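Local coordinates for protein TRAP-T family transporter, DctP (Periplasmic binding) subunit (Sulfitobacter sp. NAS-14.1, PDB 4PF8) that binds beta-D-galacturonate and is probably the periplasmic solute-binding subunit of a TRAP transporter, at residues 72-77 and 133-138; 99-104 and 312-317; 278-281 and 286-289; 195-200 and 219-224. All blocks are in the same frame, centred on the assembly; numbering follows the deposited sequence.

How the contacts relate
From the N terminus, 72-77 opens contact 1 and 99-104 opens contact 2 before 133-138 closes contact 1, so these two loops cross. Contact 2 stays open until 312-317 near the C terminus. Within its long loop lie contact 4 (195-200 with 219-224) and then contact 3 (278-281 with 286-289), in series. Contact 1 ties a helix to the edge of the five-stranded sheet. On the opposite side of the chain's centre, contact 3 packs a helix end on the edge strand of the four-stranded sheet, and contact 4 packs another on the turn leading into the neighbouring strand 223-230. Contact 2 brings the C-terminal helix back to a loop of the first third of the chain.

Contact 1: residues 72-77 and 133-138; sequences DAIEQL and KGIVAL
A Schellman motif ending helix 121-132 delivers Ile135 to the apolar face of helix 70-79, where it meets Leu77 and Ile74. Gly134 is its C-prime residue: with phi at 89° the chain swings out of the helix and enters strand 135-141 at once, a conformation in which a side chain would collide with the carbonyl oxygen of Lys133. The main grip is between Leu77 and Ile135, whose side chains cross at about a right angle. One methyl of the leucine does the touching, Leu77 CD2 resting 3.7 Å from Ile135 CG1 and 4.0 Å from Ile135 CG2, so that it straddles both branches of the isoleucine. Leu77 holds CG opposite its own backbone nitrogen (chi1 -172°), which carries the methyls from the flank of the helix out to the strand. One turn earlier, Ile74 CG2 comes to 4.4 Å from Ile135 CD1, a looser touch at the tip of the isoleucine. All three side chains are buried, and the seam between them is purely apolar. The side chain of Ile74 is about 9 Å from the bound galacturonate, whose pocket includes Gln70 of the same helix. Phe87 of strand 84-88 supports Ile74 and Leu77, Met92 of helix 89-92 touches both isoleucines, and strand 135-141 pairs with strand 234-239 at the edge of the five-stranded sheet.

Contact 2: residues 99-104 and 312-317; sequences TNVVSL and PEMTDL
Pro312 O is gripped twice in the turn that presents Met314 and Leu317 to Val101: Thr315 OG1 donates to Pro312 O at 2.7 Å and Thr315 N to the same Pro312 O at 3.1 Å. The hydroxyl approaches at a C=O...O angle of 133°, tilted 20° from the carbonyl plane. Both bonds tie the start of helix 315-322 to the turn before it. Across the contact everything is apolar and converges on Val101. Its CG1 lies 3.7 Å from Leu317 CD2 and 4.0 Å from Leu317 CG, while Val101 CG2 reaches the same Leu317 CD2 at 4.0 Å; the leucine methyl thus sits against both valine branches, the two side chains crossing nearly at right angles. Met314, modelled as selenomethionine, folds back at chi2 and chi3, which brings its terminal CE to 4.0 Å from Val101 CG1. Val101 was modelled in two conformers, so these distances describe one of them and the fit of the valine is less certain. The valine projects from a 3-10 turn in the loop between helices 89-92 and 111-118. Val318 and Phe321 of helix 315-322 also touch Val101, and Tyr307 of helix 301-310 lies against Met314, so the C-terminal helices pack over this loop.

Contact 3: residues 278-281 and 286-289; sequences KIIM and EVNE
Val287 points its CB from strand 286-289 toward Ile280 and Met281 in the last turns of helix 248-282, and from CB its two methyls part company. Val287 CG2, beside the backbone nitrogen, bridges two successive helix residues: it lies 4.1 Å from Ile280 CG2 and equally 4.1 Å from Met281 CG. The other methyl, Val287 CG1, stands opposite the backbone nitrogen (chi1 -178°) and turns to the neighbouring strand, where it packs against the carbonyl oxygen of Tyr224. Ile280 offers its short branch and crosses the valine at about a right angle, whereas Met281, a selenomethionine in this crystal, lies aslant and touches with the root of its chain; the chain then bends at chi3, turning the terminal methyl back along its own helix, away from the valine. Helix and strand are joined by a very short connection. Within the sheet, the strand is paired beside strand 223-230 by probable backbone bonds, from the nitrogen of Glu286 to the oxygen of Lys222 and from that of Asn288 to the oxygen of Tyr224. Ile280 is buried, packing also on Pro209 and Tyr212 of helix 209-214, while Met281 is exposed at the border. With methyl and methylene groups alone meeting, the contact rests on van der Waals packing and the burial of apolar surface, without directional bonds.

Contact 4: residues 195-200 and 219-224; sequences QSIKTG and EVAKYY
The flat group at the centre is the peptide joining Val220 to Ala221, and Ile197 comes over one of its faces: Ile197 CG2 sits 3.5 Å from Val220 O, almost straight above the oxygen rather than at the edge of the carbonyl. The same methyl also reaches Val220 CG2 at 3.6 Å and Ala221 CB at 3.9 Å, so it nests between two side chains and the peptide that links them. Ile197 keeps CG2 opposite its backbone nitrogen, with CG1 on the nitrogen's flank (chi1 -60°), which leaves the short branch to meet the loop. Val220 spreads across the end of helix 193-198, its CG2 given to Ile197 and its CG1 to the next residue, with Val220 CG1 3.9 Å from Lys198 CB. Only the root of the lysine takes part; the rest of its chain, bent only at its last torsion, leads the ammonium group away. Just beyond, Thr199 OG1 and Thr199 N, each at 2.9 Å, approach Gln195 O from opposite faces of its carbonyl plane, and Gly200, at positive phi, ends the helix in a Schellman motif. Tyr149 of strand 146-150 touches both Ile197 and Ala221, the hydroxyl of Tyr212 in helix 209-214 bonds Ala221 O, and the chain enters strand 223-230 through a classic beta bulge, Lys222 and Tyr223 both facing Asn150.

Contact 1: residues 72-77 and 133-138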
# COMPACT_ATOMS: atom_id res chain seq x y z
N ASP A 72 -10.69 3.88 8.01
CA ASP A 72 -11.45 5.02 8.53
C ASP A 72 -10.99 6.32 7.87
O ASP A 72 -11.80 7.18 7.62
CB ASP A 72 -11.31 5.13 10.04
CG ASP A 72 -12.00 4.00 10.78
OD1 ASP A 72 -12.96 3.39 10.25
OD2 ASP A 72 -11.56 3.73 11.92
N ALA A 73 -9.70 6.43 7.57
CA ALA A 73 -9.19 7.63 6.89
C ALA A 73 -9.74 7.75 5.48
O ALA A 73 -10.06 8.83 5.00
CB ALA A 73 -7.67 7.64 6.90
N ILE A 74 -9.87 6.61 4.80
CA ILE A 74 -10.42 6.61 3.46
C ILE A 74 -11.85 7.12 3.52
O ILE A 74 -12.29 7.92 2.69
CB ILE A 74 -10.38 5.21 2.83
CG1 ILE A 74 -8.93 4.84 2.49
CG2 ILE A 74 -11.26 5.16 1.58
CD1 ILE A 74 -8.68 3.34 2.28
N GLU A 75 -12.60 6.64 4.52
CA GLU A 75 -13.99 7.09 4.69
C GLU A 75 -14.03 8.61 4.96
O GLU A 75 -14.87 9.33 4.40
CB GLU A 75 -14.65 6.33 5.83
CG GLU A 75 -16.08 6.76 6.12
CD GLU A 75 -17.08 6.21 5.12
OE1 GLU A 75 -16.66 5.54 4.14
OE2 GLU A 75 -18.30 6.46 5.33
N GLN A 76 -13.14 9.09 5.82
CA GLN A 76 -13.09 10.53 6.09
C GLN A 76 -12.84 11.32 4.81
O GLN A 76 -13.42 12.38 4.60
CB GLN A 76 -11.98 10.87 7.07
CG GLN A 76 -12.20 10.37 8.48
CD GLN A 76 -11.02 10.72 9.36
OE1 GLN A 76 -10.55 11.87 9.35
NE2 GLN A 76 -10.52 9.75 10.11
N LEU A 77 -11.94 10.83 3.97
CA LEU A 77 -11.58 11.56 2.76
C LEU A 77 -12.75 11.62 1.79
O LEU A 77 -13.05 12.66 1.21
CB LEU A 77 -10.35 10.92 2.10
CG LEU A 77 -9.83 11.79 0.94
CD1 LEU A 77 -8.36 12.15 1.09
CD2 LEU A 77 -10.11 11.09 -0.37
N LYS A 133 -16.27 7.36 -6.40
CA LYS A 133 -16.46 7.19 -4.97
C LYS A 133 -15.98 8.41 -4.17
O LYS A 133 -15.79 8.33 -2.96
CB LYS A 133 -15.72 5.94 -4.51
CG LYS A 133 -16.28 4.64 -5.10
CD LYS A 133 -17.73 4.46 -4.75
CE LYS A 133 -18.25 3.07 -5.09
NZ LYS A 133 -18.17 2.76 -6.52
N GLY A 134 -15.77 9.53 -4.84
CA GLY A 134 -15.40 10.76 -4.13
C GLY A 134 -13.93 11.02 -3.90
O GLY A 134 -13.57 11.79 -3.00
N ILE A 135 -13.06 10.39 -4.68
CA ILE A 135 -11.63 10.46 -4.44
C ILE A 135 -10.93 10.85 -5.74
O ILE A 135 -11.15 10.22 -6.78
CB ILE A 135 -11.10 9.08 -3.99
CG1 ILE A 135 -11.77 8.67 -2.69
CG2 ILE A 135 -9.59 9.11 -3.83
CD1 ILE A 135 -11.49 7.21 -2.31
N VAL A 136 -10.10 11.89 -5.68
CA VAL A 136 -9.38 12.37 -6.86
C VAL A 136 -7.92 11.93 -6.76
O VAL A 136 -7.18 12.37 -5.90
CB VAL A 136 -9.49 13.90 -6.99
CG1 VAL A 136 -8.64 14.41 -8.15
CG2 VAL A 136 -10.95 14.32 -7.18
N ALA A 137 -7.51 11.05 -7.67
CA ALA A 137 -6.15 10.52 -7.68
C ALA A 137 -5.18 11.53 -8.30
O ALA A 137 -5.43 12.07 -9.39
CB ALA A 137 -6.11 9.21 -8.47
N LEU A 138 -4.09 11.82 -7.60
CA LEU A 138 -3.11 12.78 -8.11
C LEU A 138 -1.80 12.12 -8.53
O LEU A 138 -0.99 12.71 -9.25
CB LEU A 138 -2.80 13.83 -7.06
CG LEU A 138 -4.01 14.66 -6.59
CD1 LEU A 138 -3.58 15.59 -5.47
CD2 LEU A 138 -4.61 15.45 -7.74

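Contact 2: residues 99-104 and 312-317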
# COMPACT_ATOMS: atom_id res chain seq x y z
N THR A 99 -10.56 -1.39 -7.21
CA THR A 99 -9.17 -1.39 -6.79
C THR A 99 -8.74 -2.75 -6.23
O THR A 99 -7.57 -2.93 -6.00
CB THR A 99 -8.84 -0.30 -5.76
OG1 THR A 99 -9.56 -0.53 -4.54
CG2 THR A 99 -9.17 1.07 -6.32
N ASN A 100 -9.66 -3.68 -6.02
CA ASN A 100 -9.23 -5.00 -5.55
C ASN A 100 -8.24 -5.66 -6.49
O ASN A 100 -7.43 -6.46 -6.06
CB ASN A 100 -10.42 -5.94 -5.32
CG ASN A 100 -11.16 -5.62 -4.06
OD1 ASN A 100 -10.60 -5.67 -2.97
ND2 ASN A 100 -12.43 -5.25 -4.19
N VAL A 101 -8.30 -5.33 -7.77
CA VAL A 101 -7.45 -5.98 -8.76
C VAL A 101 -5.95 -5.85 -8.48
O VAL A 101 -5.19 -6.73 -8.84
CB VAL A 101 -7.76 -5.48 -10.19
CG1 VAL A 101 -9.21 -5.74 -10.55
CG2 VAL A 101 -7.41 -4.00 -10.34
N VAL A 102 -5.52 -4.77 -7.85
CA VAL A 102 -4.09 -4.59 -7.56
C VAL A 102 -3.65 -5.33 -6.30
O VAL A 102 -2.46 -5.45 -6.03
CB VAL A 102 -3.67 -3.10 -7.43
CG1 VAL A 102 -4.06 -2.35 -8.67
CG2 VAL A 102 -4.27 -2.47 -6.15
N SER A 103 -4.61 -5.85 -5.55
CA SER A 103 -4.33 -6.64 -4.36
C SER A 103 -4.30 -8.15 -4.62
O SER A 103 -4.20 -8.95 -3.69
CB SER A 103 -5.34 -6.33 -3.27
OG SER A 103 -5.08 -5.06 -2.74
N LEU A 104 -4.39 -8.53 -5.89
CA LEU A 104 -4.28 -9.94 -6.23
C LEU A 104 -2.81 -10.33 -6.20
O LEU A 104 -1.97 -9.59 -6.66
CB LEU A 104 -4.89 -10.17 -7.61
CG LEU A 104 -6.42 -10.09 -7.64
CD1 LEU A 104 -6.91 -10.02 -9.07
CD2 LEU A 104 -7.04 -11.30 -6.94
N PRO A 312 -17.74 -11.39 -11.14
CA PRO A 312 -17.55 -11.70 -12.56
C PRO A 312 -17.35 -10.47 -13.44
O PRO A 312 -16.61 -10.51 -14.42
CB PRO A 312 -18.87 -12.39 -12.95
CG PRO A 312 -19.43 -12.90 -11.67
CD PRO A 312 -19.00 -11.93 -10.61
N GLU A 313 -18.03 -9.39 -13.07
CA GLU A 313 -17.96 -8.15 -13.83
C GLU A 313 -16.54 -7.58 -13.87
O GLU A 313 -16.21 -6.78 -14.75
CB GLU A 313 -18.91 -7.11 -13.24
N MSE A 314 -15.68 -7.99 -12.93
CA MSE A 314 -14.32 -7.45 -12.88
C MSE A 314 -13.35 -8.20 -13.78
O MSE A 314 -12.16 -7.84 -13.84
CB MSE A 314 -13.77 -7.49 -11.46
CG MSE A 314 -14.52 -6.63 -10.46
SE MSE A 314 -14.53 -4.76 -10.97
CE MSE A 314 -12.86 -4.69 -11.95
N THR A 315 -13.82 -9.23 -14.47
CA THR A 315 -12.94 -10.11 -15.21
C THR A 315 -12.10 -9.33 -16.22
O THR A 315 -10.89 -9.51 -16.28
CB THR A 315 -13.70 -11.22 -15.95
OG1 THR A 315 -14.45 -12.00 -15.01
CG2 THR A 315 -12.72 -12.14 -16.67
N ASP A 316 -12.74 -8.46 -16.99
CA ASP A 316 -12.02 -7.69 -18.00
C ASP A 316 -10.91 -6.85 -17.38
O ASP A 316 -9.79 -6.81 -17.89
CB ASP A 316 -12.98 -6.81 -18.81
CG ASP A 316 -13.85 -7.61 -19.76
OD1 ASP A 316 -13.52 -8.80 -19.98
OD2 ASP A 316 -14.84 -7.07 -20.28
N LEU A 317 -11.21 -6.18 -16.27
CA LEU A 317 -10.21 -5.34 -15.62
C LEU A 317 -9.05 -6.16 -15.07
O LEU A 317 -7.90 -5.74 -15.16
CB LEU A 317 -10.84 -4.54 -14.49
CG LEU A 317 -9.86 -3.58 -13.81
CD1 LEU A 317 -9.37 -2.55 -14.79
CD2 LEU A 317 -10.47 -2.91 -12.60

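Contact 3: residues 278-281 and 286-289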
# COMPACT_ATOMS: atom_id res chain seq x y z
N LYS A 278 19.60 -2.72 4.39
CA LYS A 278 20.87 -2.69 5.11
C LYS A 278 20.67 -2.69 6.64
O LYS A 278 21.36 -3.41 7.37
CB LYS A 278 21.71 -1.48 4.67
CG LYS A 278 23.13 -1.53 5.18
CD LYS A 278 23.94 -0.37 4.69
CE LYS A 278 25.40 -0.53 5.06
NZ LYS A 278 25.61 -0.57 6.54
N ILE A 279 19.73 -1.89 7.11
CA ILE A 279 19.41 -1.83 8.54
C ILE A 279 18.94 -3.20 9.05
O ILE A 279 19.36 -3.67 10.12
CB ILE A 279 18.35 -0.75 8.80
CG1 ILE A 279 18.98 0.63 8.60
CG2 ILE A 279 17.77 -0.85 10.22
CD1 ILE A 279 17.98 1.72 8.49
N ILE A 280 18.07 -3.83 8.27
CA ILE A 280 17.50 -5.13 8.60
C ILE A 280 18.62 -6.15 8.72
O ILE A 280 18.71 -6.89 9.71
CB ILE A 280 16.49 -5.54 7.48
CG1 ILE A 280 15.20 -4.71 7.64
CG2 ILE A 280 16.24 -7.03 7.44
CD1 ILE A 280 14.35 -4.69 6.35
N MSE A 281 19.52 -6.16 7.75
CA MSE A 281 20.58 -7.17 7.76
C MSE A 281 21.57 -6.88 8.88
O MSE A 281 22.03 -7.81 9.57
CB MSE A 281 21.26 -7.24 6.40
CG MSE A 281 20.30 -7.74 5.31
SE MSE A 281 21.15 -7.96 3.58
CE MSE A 281 21.49 -6.11 3.19
N GLU A 286 17.48 -12.74 9.73
CA GLU A 286 17.82 -13.77 8.77
C GLU A 286 16.94 -13.57 7.55
O GLU A 286 15.72 -13.82 7.61
CB GLU A 286 17.59 -15.16 9.34
CG GLU A 286 17.79 -16.25 8.30
CD GLU A 286 19.09 -16.11 7.52
OE1 GLU A 286 19.13 -16.52 6.33
OE2 GLU A 286 20.08 -15.59 8.09
N VAL A 287 17.56 -13.13 6.46
CA VAL A 287 16.85 -12.90 5.21
C VAL A 287 17.06 -14.08 4.28
O VAL A 287 18.19 -14.55 4.10
CB VAL A 287 17.35 -11.63 4.51
CG1 VAL A 287 16.57 -11.39 3.23
CG2 VAL A 287 17.20 -10.42 5.44
N ASN A 288 15.97 -14.61 3.74
CA ASN A 288 16.10 -15.64 2.70
C ASN A 288 15.34 -15.26 1.44
O ASN A 288 14.27 -14.64 1.50
CB ASN A 288 15.65 -17.02 3.19
CG ASN A 288 14.16 -17.11 3.45
OD1 ASN A 288 13.65 -16.59 4.44
ND2 ASN A 288 13.46 -17.81 2.57
N GLU A 289 15.92 -15.61 0.30
CA GLU A 289 15.27 -15.43 -0.99
C GLU A 289 14.46 -16.67 -1.30
O GLU A 289 14.63 -17.72 -0.68
CB GLU A 289 16.29 -15.18 -2.09
CG GLU A 289 17.06 -13.89 -1.93
CD GLU A 289 18.13 -13.75 -2.99
OE1 GLU A 289 17.84 -13.16 -4.06
OE2 GLU A 289 19.26 -14.24 -2.77

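Contact 4: residues 195-200 and 219-224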
# COMPACT_ATOMS: atom_id res chain seq x y z
N GLN A 195 2.95 -4.51 18.62
CA GLN A 195 2.66 -5.10 19.90
C GLN A 195 2.20 -6.54 19.79
O GLN A 195 2.53 -7.37 20.64
CB GLN A 195 1.62 -4.28 20.68
CG GLN A 195 2.18 -3.03 21.31
CD GLN A 195 3.20 -3.31 22.38
OE1 GLN A 195 3.14 -4.34 23.06
NE2 GLN A 195 4.16 -2.41 22.53
N SER A 196 1.43 -6.84 18.75
CA SER A 196 0.94 -8.19 18.56
C SER A 196 2.04 -9.16 18.21
O SER A 196 2.01 -10.30 18.67
CB SER A 196 -0.19 -8.22 17.53
OG SER A 196 -1.41 -7.81 18.14
N ILE A 197 3.01 -8.72 17.42
CA ILE A 197 4.17 -9.58 17.16
C ILE A 197 5.06 -9.66 18.41
O ILE A 197 5.52 -10.75 18.82
CB ILE A 197 5.01 -9.12 15.97
CG1 ILE A 197 4.16 -9.11 14.69
CG2 ILE A 197 6.23 -10.02 15.80
CD1 ILE A 197 4.89 -8.60 13.45
N LYS A 198 5.32 -8.53 19.06
CA LYS A 198 6.18 -8.51 20.24
C LYS A 198 5.68 -9.45 21.33
O LYS A 198 6.47 -10.15 21.98
CB LYS A 198 6.25 -7.10 20.81
CG LYS A 198 7.21 -6.93 21.99
CD LYS A 198 7.11 -5.56 22.62
CE LYS A 198 7.64 -5.56 24.07
NZ LYS A 198 6.62 -6.03 25.07
N THR A 199 4.36 -9.46 21.57
CA THR A 199 3.82 -10.21 22.69
C THR A 199 3.46 -11.63 22.27
O THR A 199 2.92 -12.40 23.08
CB THR A 199 2.58 -9.51 23.31
OG1 THR A 199 1.52 -9.46 22.34
CG2 THR A 199 2.94 -8.10 23.74
N GLY A 200 3.75 -11.96 21.02
CA GLY A 200 3.68 -13.34 20.56
C GLY A 200 2.29 -13.81 20.16
O GLY A 200 2.07 -15.01 19.97
N GLU A 219 12.61 -5.96 14.66
CA GLU A 219 13.22 -6.25 15.96
C GLU A 219 12.50 -7.38 16.69
O GLU A 219 13.06 -7.96 17.63
CB GLU A 219 13.23 -4.99 16.83
CG GLU A 219 14.12 -3.89 16.25
CD GLU A 219 14.19 -2.64 17.11
OE1 GLU A 219 15.08 -1.80 16.86
OE2 GLU A 219 13.35 -2.49 18.02
N VAL A 220 11.27 -7.68 16.29
CA VAL A 220 10.47 -8.70 16.98
C VAL A 220 10.09 -9.88 16.07
O VAL A 220 9.56 -10.88 16.55
CB VAL A 220 9.21 -8.07 17.63
CG1 VAL A 220 9.60 -7.18 18.82
CG2 VAL A 220 8.41 -7.27 16.64
N ALA A 221 10.37 -9.77 14.78
CA ALA A 221 10.14 -10.87 13.83
C ALA A 221 11.40 -10.96 12.97
O ALA A 221 11.55 -10.21 11.99
CB ALA A 221 8.91 -10.60 12.99
N LYS A 222 12.31 -11.85 13.34
CA LYS A 222 13.66 -11.84 12.79
C LYS A 222 13.89 -12.70 11.57
O LYS A 222 15.04 -12.83 11.13
CB LYS A 222 14.68 -12.20 13.88
CG LYS A 222 14.55 -11.42 15.20
CD LYS A 222 14.75 -9.90 15.05
CE LYS A 222 16.21 -9.51 14.81
NZ LYS A 222 16.39 -8.02 14.74
N TYR A 223 12.83 -13.29 11.00
CA TYR A 223 12.93 -13.99 9.72
C TYR A 223 12.18 -13.21 8.66
O TYR A 223 11.01 -12.91 8.84
CB TYR A 223 12.35 -15.39 9.82
CG TYR A 223 13.04 -16.26 10.82
CD1 TYR A 223 14.27 -16.81 10.52
CD2 TYR A 223 12.49 -16.50 12.06
CE1 TYR A 223 14.94 -17.61 11.45
CE2 TYR A 223 13.16 -17.30 13.00
CZ TYR A 223 14.37 -17.84 12.67
OH TYR A 223 15.04 -18.63 13.58
N TYR A 224 12.86 -12.86 7.58
CA TYR A 224 12.24 -12.12 6.47
C TYR A 224 12.47 -12.94 5.22
O TYR A 224 13.63 -13.24 4.86
CB TYR A 224 12.91 -10.74 6.33
CG TYR A 224 12.20 -9.69 5.46
CD1 TYR A 224 10.83 -9.67 5.34
CD2 TYR A 224 12.93 -8.69 4.82
CE1 TYR A 224 10.18 -8.68 4.60
CE2 TYR A 224 12.29 -7.72 4.07
CZ TYR A 224 10.91 -7.73 3.97
OH TYR A 224 10.24 -6.76 3.22